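Local atomic coordinates of O-methyltransferase (Bacillus halodurans, PDB entry 2GPY), a protein that is a putative O-methyltransferase, probably transferring a methyl group from S-adenosylmethionine to a hydroxyl of a substrate not yet identified. Residues H48-M52 with A53-R57; F202-G205 with D206-I210. All coordinates share one frame; numbering follows the deposited sequence.

In the fold
Both contacts are local turns of the chain, and they differ in what surrounds them. Contact 1 ends helix 40-53 and leads toward strand 57-61, with Leu50 and Pro55 buried and Ala54 at the surface. Contact 2, almost wholly buried, joins the antiparallel strands 197-202 and 208-213 at one edge of the sheet within this chain. Helix-end hydrogen bonds and a proline dominate the first; strand pairing, glycines and a metal-binding carboxylate dominate the second. They meet where Leu49 CD1 packs on Phe202 CD2 at 4.1 Å. Both also reach the second subunit, where His48 NE2 is hydrogen-bonded to Ile210 O of the partner chain.

Contact 1 (H48-M52 with A53-R57); sequences HLLKM and AAPAR
Leu50 O takes the amide of Ala54 at 2.8 Å from its N atom, which approaches almost in line with the C=O bond. One residue earlier, Ala53 N donates to Leu49 O at 3.0 Å, here from a position tilted 21° out of the carbonyl plane. These two i to i+4 bonds close the last turn of the helix. Ala54 then leaves it with positive phi (55°), in the left-handed helical region, and its backbone swings the chain off the helix axis. Pro55 follows and has no N-H to carry on the pattern, which excludes the 6-to-1 bond of a Schellman motif. Its ring instead lies against the end of the helix, CD coming to 3.1 Å from Leu50 O, so that this oxygen meets the Ala54 amide and a proline carbon together. The side chain of Leu50 crosses the proline at about a right angle. Leu50 CG lies beside its backbone N (chi1 -71°), and this brings CD2 to 4.1 Å from Pro55 CG. A glycine in place of Pro55 would probably leave Leu50 CD2 without this apolar neighbour and let the chain beyond the helix turn more freely. Ala53 CB rests 3.7 Å from Leu49 O. Val129 of strand 127-133 packs on both Leu50 and Pro55. Lys51 NZ forms a salt bridge with Asp198 of the second subunit, while His48 ND1 binds a zinc ion. The arrangement is a helix C-terminus ended by a positive-phi residue and a proline, and it feeds strand 57-61, the middle one of the five parallel strands of the Rossmann-like methyltransferase fold.

Contact 2 (F202-G205 with D206-I210); sequences FPVG and DGIAI. With MG (magnesium ion), chain G; ZN (zinc ion), chain H.
Val204 and Ile208 meet through their first torsions: Val204 CG1 sits between its backbone N and carbonyl carbon (chi1 58°), and Ile208 CG1 lies beside its own N (chi1 -56°), the chain extending onward so that CD1 stops 3.6 Å from Val204 CG1. Ile210 sends CD1 over one face of the Phe202 ring, though modelled too close for its exact spacing to be trusted. In the backbone, Phe202 and Ile208 form an antiparallel hydrogen-bonded pair. The bond from Phe202 N to Ile208 O, 2.8 Å long, is nearly straight at 175°, while Ile208 N returns a bond of 3.2 Å to Phe202 O. The connection is a beta hairpin whose tip, Val204 to Gly207, is a type II' turn closed by Gly207 N to Val204 O at 3.0 Å. Gly205 has positive phi, and a beta carbon there would strike Asp206 N; one on Gly207 would be jammed against the carbonyl oxygen of Asp206. Before the tip, Pro203 centres an inverse gamma turn with a weak Val204 N to Phe202 O bond. Between the two glycines Asp206 holds a metal with each carboxylate oxygen, OD1 binding zinc at 2.1 Å and OD2 binding magnesium at 2.1 Å. Four waters and Asn160 OD1 complete six ligands around the magnesium.

Contact 1 (H48-M52 with A53-R57)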
# COMPACT_ATOMS: atom_id res chain seq x y z
N HIS B 48 -2.49 -3.65 -7.91
CA HIS B 48 -2.15 -2.21 -7.91
C HIS B 48 -1.25 -1.83 -6.71
O HIS B 48 -0.29 -1.04 -6.84
CB HIS B 48 -3.41 -1.37 -7.94
CG HIS B 48 -3.18 0.02 -8.47
ND1 HIS B 48 -2.91 0.26 -9.79
CD2 HIS B 48 -3.16 1.23 -7.85
CE1 HIS B 48 -2.73 1.56 -9.98
NE2 HIS B 48 -2.89 2.17 -8.82
N LEU B 49 -1.58 -2.37 -5.55
CA LEU B 49 -0.77 -2.12 -4.35
C LEU B 49 0.64 -2.70 -4.52
O LEU B 49 1.64 -2.09 -4.13
CB LEU B 49 -1.45 -2.71 -3.12
CG LEU B 49 -2.80 -2.09 -2.70
CD1 LEU B 49 -3.42 -3.00 -1.65
CD2 LEU B 49 -2.68 -0.68 -2.20
N LEU B 50 0.72 -3.87 -5.13
CA LEU B 50 2.03 -4.45 -5.44
C LEU B 50 2.83 -3.55 -6.38
O LEU B 50 4.02 -3.35 -6.17
CB LEU B 50 1.90 -5.86 -6.03
CG LEU B 50 1.47 -6.98 -5.08
CD1 LEU B 50 1.02 -8.21 -5.88
CD2 LEU B 50 2.58 -7.35 -4.11
N LYS B 51 2.20 -3.02 -7.44
CA LYS B 51 2.91 -2.17 -8.38
C LYS B 51 3.46 -0.95 -7.66
O LYS B 51 4.55 -0.45 -7.99
CB LYS B 51 2.01 -1.70 -9.54
CG LYS B 51 1.64 -2.81 -10.53
CD LYS B 51 0.79 -2.18 -11.62
CE LYS B 51 -0.22 -3.14 -12.16
NZ LYS B 51 -0.94 -2.48 -13.34
N MSE B 52 2.69 -0.49 -6.67
CA MSE B 52 3.06 0.67 -5.90
C MSE B 52 4.30 0.38 -5.05
O MSE B 52 5.18 1.24 -4.91
CB MSE B 52 1.87 1.03 -5.00
CG MSE B 52 1.94 2.33 -4.44
SE MSE B 52 0.44 2.62 -3.22
CE MSE B 52 -0.71 1.52 -3.77
N ALA B 53 4.33 -0.81 -4.45
CA ALA B 53 5.46 -1.27 -3.64
C ALA B 53 6.67 -1.75 -4.45
O ALA B 53 7.76 -1.78 -3.91
CB ALA B 53 5.02 -2.34 -2.68
N ALA B 54 6.47 -2.14 -5.72
CA ALA B 54 7.57 -2.52 -6.65
C ALA B 54 8.50 -3.64 -6.11
O ALA B 54 9.73 -3.49 -6.12
CB ALA B 54 8.39 -1.28 -7.09
N PRO B 55 7.91 -4.75 -5.65
CA PRO B 55 8.77 -5.81 -5.09
C PRO B 55 9.52 -6.55 -6.19
O PRO B 55 9.01 -6.63 -7.31
CB PRO B 55 7.77 -6.72 -4.39
CG PRO B 55 6.48 -6.56 -5.18
CD PRO B 55 6.48 -5.12 -5.62
N ALA B 56 10.73 -7.04 -5.90
CA ALA B 56 11.48 -7.85 -6.85
C ALA B 56 11.27 -9.36 -6.67
O ALA B 56 11.45 -10.12 -7.61
CB ALA B 56 12.99 -7.52 -6.75
N ARG B 57 10.94 -9.79 -5.45
CA ARG B 57 10.91 -11.23 -5.11
C ARG B 57 9.68 -11.48 -4.25
O ARG B 57 9.52 -10.84 -3.19
CB ARG B 57 12.17 -11.63 -4.34
CG ARG B 57 13.49 -11.56 -5.15
CD ARG B 57 14.69 -11.96 -4.29
NE ARG B 57 14.49 -13.24 -3.60
CZ ARG B 57 14.40 -14.43 -4.19
NH1 ARG B 57 14.47 -14.56 -5.52
NH2 ARG B 57 14.22 -15.51 -3.44

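Contact 2 (F202-G205 with D206-I210)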
# COMPACT_ATOMS: atom_id res chain seq x y z
N PHE B 202 -7.32 -3.83 4.91
CA PHE B 202 -7.95 -2.99 3.88
C PHE B 202 -9.26 -3.62 3.42
O PHE B 202 -9.28 -4.80 3.09
CB PHE B 202 -7.02 -2.80 2.68
CG PHE B 202 -5.94 -1.76 2.88
CD1 PHE B 202 -5.86 -1.01 4.05
CD2 PHE B 202 -5.02 -1.50 1.86
CE1 PHE B 202 -4.86 -0.04 4.23
CE2 PHE B 202 -4.02 -0.53 2.03
CZ PHE B 202 -3.95 0.20 3.22
N PRO B 203 -10.35 -2.84 3.38
CA PRO B 203 -11.67 -3.36 3.02
C PRO B 203 -11.86 -3.44 1.49
O PRO B 203 -12.71 -2.72 0.93
CB PRO B 203 -12.63 -2.33 3.64
CG PRO B 203 -11.88 -1.04 3.57
CD PRO B 203 -10.40 -1.39 3.68
N VAL B 204 -11.08 -4.30 0.86
CA VAL B 204 -11.19 -4.55 -0.57
C VAL B 204 -11.26 -6.07 -0.79
O VAL B 204 -10.58 -6.83 -0.09
CB VAL B 204 -10.00 -3.93 -1.33
CG1 VAL B 204 -8.65 -4.47 -0.82
CG2 VAL B 204 -10.16 -4.14 -2.80
N GLY B 205 -12.06 -6.49 -1.76
CA GLY B 205 -12.31 -7.91 -1.98
C GLY B 205 -12.86 -8.52 -0.70
O GLY B 205 -13.80 -7.99 -0.11
N ASP B 206 -12.25 -9.62 -0.26
CA ASP B 206 -12.66 -10.32 0.97
C ASP B 206 -11.89 -9.86 2.21
O ASP B 206 -11.92 -10.51 3.26
CB ASP B 206 -12.52 -11.84 0.75
CG ASP B 206 -13.58 -12.38 -0.20
OD1 ASP B 206 -14.66 -11.75 -0.27
OD2 ASP B 206 -13.37 -13.42 -0.87
N GLY B 207 -11.21 -8.72 2.10
CA GLY B 207 -10.34 -8.24 3.17
C GLY B 207 -8.92 -8.72 2.91
O GLY B 207 -8.68 -9.93 2.67
N ILE B 208 -8.00 -7.76 2.89
CA ILE B 208 -6.59 -8.05 2.73
C ILE B 208 -5.85 -7.39 3.88
O ILE B 208 -5.96 -6.17 4.06
CB ILE B 208 -6.04 -7.49 1.42
CG1 ILE B 208 -6.84 -8.03 0.21
CG2 ILE B 208 -4.53 -7.86 1.30
CD1 ILE B 208 -6.43 -7.34 -1.10
N ALA B 209 -5.13 -8.18 4.67
CA ALA B 209 -4.28 -7.59 5.70
C ALA B 209 -2.93 -7.33 5.09
O ALA B 209 -2.40 -8.18 4.34
CB ALA B 209 -4.15 -8.51 6.87
N ILE B 210 -2.39 -6.15 5.34
CA ILE B 210 -1.05 -5.79 4.86
C ILE B 210 -0.19 -5.55 6.08
O ILE B 210 -0.39 -4.59 6.82
CB ILE B 210 -1.08 -4.54 4.00
CG1 ILE B 210 -2.03 -4.78 2.81
CG2 ILE B 210 0.30 -4.21 3.47
CD1 ILE B 210 -2.88 -3.61 2.59
MG MG G . -11.80 -14.77 -1.25
ZN ZN H . -16.05 -12.51 -1.66
O HOH W 1 -10.66 -13.18 -2.20
O HOH W 2 -10.55 -16.24 -2.07
O HOH W 3 -12.83 -16.43 -0.63
O HOH W 4 -12.92 -14.93 -2.96